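Putative thioesterase (Syntrophus aciditrophicus SB, PDB 3HDU) probably hydrolyses thioester bonds, as a hotdog-fold member of the thioesterase superfamily. Local coordinates at residues I70-F82 with E145-V157. Residues are numbered along the deposited sequence; the frame is centred on the assembly and turned at random.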
ATOM      1  N   ILE A  70      -0.785 -15.945 -11.135  1.00 72.21           N
ATOM      2  CA  ILE A  70      -0.316 -14.549 -11.230  1.00 72.09           C
ATOM      3  C   ILE A  70       1.206 -14.469 -10.996  1.00 72.91           C
ATOM      4  O   ILE A  70       1.910 -13.789 -11.747  1.00 73.43           O
ATOM      5  CB  ILE A  70      -1.110 -13.606 -10.255  1.00 71.68           C
ATOM      6  CG1 ILE A  70      -2.537 -13.405 -10.785  1.00 71.51           C
ATOM      7  CG2 ILE A  70      -0.426 -12.247 -10.092  1.00 70.95           C
ATOM      8  CD1 ILE A  70      -3.463 -12.630  -9.861  1.00 71.41           C
ATOM      9  N   ASP A  71       1.688 -15.185  -9.976  1.00 73.42           N
ATOM     10  CA  ASP A  71       3.114 -15.247  -9.643  1.00 73.75           C
ATOM     11  C   ASP A  71       3.947 -15.872 -10.770  1.00 74.23           C
ATOM     12  O   ASP A  71       5.059 -15.407 -11.043  1.00 74.61           O
ATOM     13  CB  ASP A  71       3.333 -16.033  -8.335  1.00 73.77           C
ATOM     14  CG  ASP A  71       4.766 -15.932  -7.809  1.00 74.05           C
ATOM     15  OD1 ASP A  71       5.371 -14.846  -7.893  1.00 74.12           O
ATOM     16  OD2 ASP A  71       5.283 -16.940  -7.288  1.00 74.52           O
HETATM   17  N   MSE A  72       3.416 -16.927 -11.395  1.00 74.52           N
HETATM   18  CA  MSE A  72       4.076 -17.599 -12.524  1.00 74.89           C
HETATM   19  C   MSE A  72       4.112 -16.715 -13.769  1.00 74.03           C
HETATM   20  O   MSE A  72       5.145 -16.653 -14.442  1.00 73.93           O
HETATM   21  CB  MSE A  72       3.390 -18.932 -12.858  1.00 76.30           C
HETATM   22  CG  MSE A  72       3.585 -20.022 -11.807  1.00 77.45           C
HETATM   23 SE   MSE A  72       5.425 -20.615 -11.637  0.75 79.47          SE
HETATM   24  CE  MSE A  72       5.713 -21.268 -13.430  1.00 79.05           C
ATOM     25  N   THR A  73       2.984 -16.062 -14.075  1.00 72.74           N
ATOM     26  CA  THR A  73       2.879 -15.132 -15.207  1.00 71.92           C
ATOM     27  C   THR A  73       3.861 -13.974 -15.019  1.00 71.86           C
ATOM     28  O   THR A  73       4.579 -13.610 -15.958  1.00 71.51           O
ATOM     29  CB  THR A  73       1.432 -14.584 -15.388  1.00 71.50           C
ATOM     30  OG1 THR A  73       0.522 -15.673 -15.558  1.00 70.87           O
ATOM     31  CG2 THR A  73       1.326 -13.659 -16.598  1.00 71.14           C
ATOM     32  N   ALA A  74       3.890 -13.424 -13.802  1.00 71.61           N
ATOM     33  CA  ALA A  74       4.817 -12.336 -13.438  1.00 71.85           C
ATOM     34  C   ALA A  74       6.288 -12.768 -13.560  1.00 71.61           C
ATOM     35  O   ALA A  74       7.126 -11.996 -14.032  1.00 71.84           O
ATOM     36  CB  ALA A  74       4.527 -11.833 -12.025  1.00 71.02           C
ATOM     37  N   GLY A  75       6.582 -13.997 -13.141  1.00 71.47           N
ATOM     38  CA  GLY A  75       7.931 -14.567 -13.238  1.00 71.31           C
ATOM     39  C   GLY A  75       8.447 -14.677 -14.664  1.00 70.89           C
ATOM     40  O   GLY A  75       9.620 -14.390 -14.919  1.00 71.38           O
ATOM     41  N   LEU A  76       7.570 -15.088 -15.581  1.00 70.57           N
ATOM     42  CA  LEU A  76       7.884 -15.163 -17.011  1.00 70.14           C
ATOM     43  C   LEU A  76       8.068 -13.760 -17.603  1.00 70.47           C
ATOM     44  O   LEU A  76       8.975 -13.557 -18.405  1.00 71.01           O
ATOM     45  CB  LEU A  76       6.789 -15.924 -17.771  1.00 70.07           C
ATOM     46  CG  LEU A  76       6.941 -16.147 -19.282  1.00 69.82           C
ATOM     47  CD1 LEU A  76       8.267 -16.795 -19.615  1.00 69.61           C
ATOM     48  CD2 LEU A  76       5.789 -16.986 -19.802  1.00 69.74           C
ATOM     49  N   ALA A  77       7.202 -12.812 -17.226  1.00 70.29           N
ATOM     50  CA  ALA A  77       7.316 -11.411 -17.677  1.00 70.02           C
ATOM     51  C   ALA A  77       8.614 -10.766 -17.171  1.00 70.12           C
ATOM     52  O   ALA A  77       9.248  -9.998 -17.904  1.00 69.89           O
ATOM     53  CB  ALA A  77       6.109 -10.588 -17.241  1.00 69.96           C
ATOM     54  N   ALA A  78       8.990 -11.084 -15.923  1.00 70.16           N
ATOM     55  CA  ALA A  78      10.255 -10.635 -15.312  1.00 70.04           C
ATOM     56  C   ALA A  78      11.452 -11.128 -16.135  1.00 69.97           C
ATOM     57  O   ALA A  78      12.330 -10.335 -16.473  1.00 70.35           O
ATOM     58  CB  ALA A  78      10.369 -11.124 -13.863  1.00 69.86           C
ATOM     59  N   PHE A  79      11.451 -12.424 -16.467  1.00 69.70           N
ATOM     60  CA  PHE A  79      12.480 -13.057 -17.317  1.00 69.63           C
ATOM     61  C   PHE A  79      12.662 -12.353 -18.670  1.00 69.82           C
ATOM     62  O   PHE A  79      13.797 -12.105 -19.089  1.00 69.77           O
ATOM     63  CB  PHE A  79      12.151 -14.551 -17.543  1.00 69.59           C
ATOM     64  CG  PHE A  79      12.988 -15.216 -18.605  1.00 69.48           C
ATOM     65  CD1 PHE A  79      14.271 -15.675 -18.311  1.00 69.33           C
ATOM     66  CD2 PHE A  79      12.490 -15.384 -19.908  1.00 69.25           C
ATOM     67  CE1 PHE A  79      15.054 -16.290 -19.299  1.00 69.40           C
ATOM     68  CE2 PHE A  79      13.266 -15.995 -20.906  1.00 69.27           C
ATOM     69  CZ  PHE A  79      14.552 -16.452 -20.600  1.00 69.37           C
HETATM   70  N   MSE A  80      11.544 -12.059 -19.341  1.00 69.99           N
HETATM   71  CA  MSE A  80      11.558 -11.382 -20.656  1.00 69.82           C
HETATM   72  C   MSE A  80      12.102  -9.955 -20.598  1.00 70.47           C
HETATM   73  O   MSE A  80      12.683  -9.481 -21.578  1.00 71.07           O
HETATM   74  CB  MSE A  80      10.168 -11.388 -21.310  1.00 68.69           C
HETATM   75  CG  MSE A  80       9.652 -12.773 -21.646  1.00 67.97           C
HETATM   76 SE   MSE A  80      10.720 -13.695 -22.963  0.75 66.23          SE
HETATM   77  CE  MSE A  80      10.075 -15.459 -22.617  1.00 68.13           C
ATOM     78  N   GLY A  81      11.907  -9.286 -19.461  1.00 71.12           N
ATOM     79  CA  GLY A  81      12.444  -7.955 -19.228  1.00 71.45           C
ATOM     80  C   GLY A  81      13.949  -8.011 -19.025  1.00 71.69           C
ATOM     81  O   GLY A  81      14.682  -7.282 -19.691  1.00 71.98           O
ATOM     82  N   PHE A  82      14.404  -8.886 -18.122  1.00 71.93           N
ATOM     83  CA  PHE A  82      15.839  -9.030 -17.816  1.00 72.20           C
ATOM     84  C   PHE A  82      16.697  -9.534 -18.985  1.00 72.44           C
ATOM     85  O   PHE A  82      17.809  -9.039 -19.175  1.00 72.79           O
ATOM     86  CB  PHE A  82      16.084  -9.934 -16.593  1.00 72.11           C
ATOM     87  CG  PHE A  82      15.673  -9.327 -15.276  1.00 71.97           C
ATOM     88  CD1 PHE A  82      16.292  -8.168 -14.807  1.00 71.96           C
ATOM     89  CD2 PHE A  82      14.725  -9.958 -14.457  1.00 72.04           C
ATOM     90  CE1 PHE A  82      15.935  -7.606 -13.564  1.00 72.15           C
ATOM     91  CE2 PHE A  82      14.362  -9.413 -13.211  1.00 72.01           C
ATOM     92  CZ  PHE A  82      14.973  -8.232 -12.761  1.00 72.01           C
ATOM     93  N   GLU A 145     -13.937 -12.315 -18.388  1.00 73.13           N
ATOM     94  CA  GLU A 145     -14.339 -11.470 -17.248  1.00 71.79           C
ATOM     95  C   GLU A 145     -13.160 -11.323 -16.301  1.00 70.71           C
ATOM     96  O   GLU A 145     -12.567 -12.326 -15.940  1.00 69.87           O
ATOM     97  CB  GLU A 145     -15.493 -12.104 -16.482  1.00 71.58           C
ATOM     98  CG  GLU A 145     -16.783 -12.222 -17.269  1.00 71.62           C
ATOM     99  CD  GLU A 145     -17.906 -12.823 -16.442  1.00 71.33           C
ATOM    100  OE1 GLU A 145     -17.710 -13.914 -15.866  1.00 71.28           O
ATOM    101  OE2 GLU A 145     -18.990 -12.212 -16.379  1.00 71.45           O
ATOM    102  N   LEU A 146     -12.850 -10.092 -15.883  1.00 69.92           N
ATOM    103  CA  LEU A 146     -11.738  -9.818 -14.961  1.00 69.58           C
ATOM    104  C   LEU A 146     -12.074 -10.334 -13.560  1.00 69.45           C
ATOM    105  O   LEU A 146     -12.979  -9.810 -12.926  1.00 69.57           O
ATOM    106  CB  LEU A 146     -11.423  -8.312 -14.901  1.00 69.31           C
ATOM    107  CG  LEU A 146     -10.201  -7.879 -14.074  1.00 69.06           C
ATOM    108  CD1 LEU A 146      -8.913  -8.344 -14.743  1.00 68.53           C
ATOM    109  CD2 LEU A 146     -10.193  -6.378 -13.890  1.00 69.19           C
ATOM    110  N   ILE A 147     -11.357 -11.361 -13.098  1.00 69.88           N
ATOM    111  CA  ILE A 147     -11.581 -11.952 -11.753  1.00 70.32           C
ATOM    112  C   ILE A 147     -10.530 -11.544 -10.709  1.00 69.78           C
ATOM    113  O   ILE A 147     -10.835 -11.541  -9.515  1.00 69.85           O
ATOM    114  CB  ILE A 147     -11.812 -13.499 -11.801  1.00 70.56           C
ATOM    115  CG1 ILE A 147     -10.560 -14.265 -12.203  1.00 70.74           C
ATOM    116  CG2 ILE A 147     -12.994 -13.829 -12.742  1.00 70.48           C
ATOM    117  CD1 ILE A 147     -10.818 -15.747 -12.434  1.00 71.05           C
ATOM    118  N   ALA A 148      -9.314 -11.203 -11.150  1.00 69.17           N
ATOM    119  CA  ALA A 148      -8.254 -10.734 -10.243  1.00 69.41           C
ATOM    120  C   ALA A 148      -7.189  -9.894 -10.955  1.00 69.30           C
ATOM    121  O   ALA A 148      -6.982 -10.044 -12.159  1.00 69.99           O
ATOM    122  CB  ALA A 148      -7.604 -11.912  -9.520  1.00 68.86           C
ATOM    123  N   VAL A 149      -6.564  -8.983 -10.207  1.00 68.90           N
ATOM    124  CA  VAL A 149      -5.462  -8.139 -10.707  1.00 68.88           C
ATOM    125  C   VAL A 149      -4.310  -8.292  -9.726  1.00 69.32           C
ATOM    126  O   VAL A 149      -4.541  -8.467  -8.519  1.00 69.43           O
ATOM    127  CB  VAL A 149      -5.851  -6.638 -10.881  1.00 68.81           C
ATOM    128  CG1 VAL A 149      -7.046  -6.503 -11.811  1.00 68.53           C
ATOM    129  CG2 VAL A 149      -6.144  -5.960  -9.542  1.00 68.98           C
ATOM    130  N   GLY A 150      -3.081  -8.244 -10.238  1.00 69.69           N
ATOM    131  CA  GLY A 150      -1.894  -8.411  -9.403  1.00 70.13           C
ATOM    132  C   GLY A 150      -0.758  -7.454  -9.696  1.00 70.24           C
ATOM    133  O   GLY A 150      -0.617  -6.990 -10.828  1.00 70.89           O
ATOM    134  N   SER A 151       0.001  -7.126  -8.647  1.00 69.92           N
ATOM    135  CA  SER A 151       1.240  -6.346  -8.727  1.00 70.21           C
ATOM    136  C   SER A 151       2.286  -7.275  -8.122  1.00 70.34           C
ATOM    137  O   SER A 151       2.147  -7.681  -6.956  1.00 70.70           O
ATOM    138  CB  SER A 151       1.170  -5.050  -7.933  1.00 70.41           C
ATOM    139  OG  SER A 151       0.163  -4.200  -8.447  1.00 71.26           O
ATOM    140  N   VAL A 152       3.292  -7.639  -8.913  1.00 70.01           N
ATOM    141  CA  VAL A 152       4.332  -8.566  -8.481  1.00 70.34           C
ATOM    142  C   VAL A 152       5.721  -7.985  -8.757  1.00 70.76           C
ATOM    143  O   VAL A 152       5.960  -7.458  -9.844  1.00 71.55           O
ATOM    144  CB  VAL A 152       4.201  -9.924  -9.215  1.00 69.96           C
ATOM    145  CG1 VAL A 152       5.174 -10.957  -8.630  1.00 69.34           C
ATOM    146  CG2 VAL A 152       2.767 -10.452  -9.141  1.00 69.51           C
ATOM    147  N   SER A 153       6.613  -8.082  -7.771  1.00 71.11           N
ATOM    148  CA  SER A 153       8.009  -7.653  -7.898  1.00 71.47           C
ATOM    149  C   SER A 153       8.910  -8.884  -7.867  1.00 71.69           C
ATOM    150  O   SER A 153       8.816  -9.683  -6.930  1.00 71.76           O
ATOM    151  CB  SER A 153       8.415  -6.696  -6.776  1.00 71.80           C
ATOM    152  OG  SER A 153       8.045  -5.364  -7.093  1.00 72.53           O
ATOM    153  N   TYR A 154       9.744  -9.030  -8.904  1.00 71.48           N
ATOM    154  CA  TYR A 154      10.761 -10.085  -9.011  1.00 71.28           C
ATOM    155  C   TYR A 154      12.160  -9.482  -8.918  1.00 71.59           C
ATOM    156  O   TYR A 154      12.393  -8.372  -9.406  1.00 71.06           O
ATOM    157  CB  TYR A 154      10.621 -10.875 -10.320  1.00 71.21           C
ATOM    158  CG  TYR A 154       9.769 -12.103 -10.176  1.00 71.02           C
ATOM    159  CD1 TYR A 154       8.382 -12.037 -10.315  1.00 70.83           C
ATOM    160  CD2 TYR A 154      10.349 -13.340  -9.863  1.00 70.80           C
ATOM    161  CE1 TYR A 154       7.588 -13.179 -10.161  1.00 71.10           C
ATOM    162  CE2 TYR A 154       9.565 -14.488  -9.702  1.00 71.02           C
ATOM    163  CZ  TYR A 154       8.185 -14.402  -9.857  1.00 71.12           C
ATOM    164  OH  TYR A 154       7.405 -15.520  -9.704  1.00 71.27           O
ATOM    165  N   ILE A 155      13.072 -10.214  -8.270  1.00 71.99           N
ATOM    166  CA  ILE A 155      14.482  -9.818  -8.160  1.00 72.17           C
ATOM    167  C   ILE A 155      15.407 -10.968  -8.549  1.00 72.70           C
ATOM    168  O   ILE A 155      15.016 -12.133  -8.472  1.00 72.40           O
ATOM    169  CB  ILE A 155      14.851  -9.303  -6.742  1.00 72.19           C
ATOM    170  CG1 ILE A 155      14.659 -10.381  -5.658  1.00 72.29           C
ATOM    171  CG2 ILE A 155      14.023  -8.066  -6.397  1.00 72.30           C
ATOM    172  CD1 ILE A 155      15.107  -9.932  -4.282  1.00 72.32           C
ATOM    173  N   LEU A 156      16.625 -10.622  -8.970  1.00 73.77           N
ATOM    174  CA  LEU A 156      17.661 -11.605  -9.286  1.00 74.45           C
ATOM    175  C   LEU A 156      18.407 -11.834  -7.976  1.00 74.81           C
ATOM    176  O   LEU A 156      19.034 -10.907  -7.460  1.00 74.58           O
ATOM    177  CB  LEU A 156      18.602 -11.093 -10.380  1.00 74.67           C
ATOM    178  CG  LEU A 156      17.954 -10.825 -11.743  1.00 74.94           C
ATOM    179  CD1 LEU A 156      18.960 -10.169 -12.680  1.00 75.14           C
ATOM    180  CD2 LEU A 156      17.384 -12.106 -12.363  1.00 74.72           C
ATOM    181  N   VAL A 157      18.291 -13.046  -7.423  1.00 75.65           N
ATOM    182  CA  VAL A 157      18.940 -13.415  -6.154  1.00 76.32           C
ATOM    183  C   VAL A 157      20.395 -13.822  -6.405  1.00 76.47           C
ATOM    184  O   VAL A 157      20.747 -14.337  -7.465  1.00 76.72           O
ATOM    185  CB  VAL A 157      18.173 -14.556  -5.408  1.00 76.58           C
ATOM    186  CG1 VAL A 157      18.318 -15.901  -6.124  1.00 76.84           C
ATOM    187  CG2 VAL A 157      18.670 -14.688  -3.972  1.00 77.11           C
ATOM    188  OXT VAL A 157      21.260 -13.645  -5.550  1.00 76.88           O
TER
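Ala74 CB lies 3.4 Å from Val152 CB, the branch point, with both valine methyls spread around it. With CG1 anti to the backbone N (chi1 -173°), Val152 turns CG2 to Ile70, whose own CG2 lies 3.8 Å from it. Opposite Ile70, the strand carries Gly150, where a CB would collide with Ile70 CG2. One turn beyond Ala74, Ala78 CB rests on Tyr154 CB, and further on Leu156 meets Phe82 from the opposite direction, its CG 4.0 Å from the ring centroid and almost on the normal. Tyr154 leads to the polar edge. Its ring lies against the helix backbone at Gly75, whose CA stands over one face in a CH-pi contact, offset toward the rim. Beyond it, Tyr154 OH donates to Asp71 O across 2.7 Å, from above the carbonyl plane; Gly75 N reaches the same oxygen from the opposite face, so a helical bond and a side-chain bond share one acceptor. A phenylalanine in place of Tyr154 would probably leave Asp71 O without its side-chain donor. Asp71 OD1 is hydrogen-bonded to Thr103 of strand 101-110. The contact illustrates the hotdog fold, in which an antiparallel sheet wraps round a central helix: the 70-82 part of helix 58-85 crosses strand 146-156, which lies between strands 132-141 and 101-110 in the sheet, at -50°, while helix 7-22 packs on Leu76 and Met80.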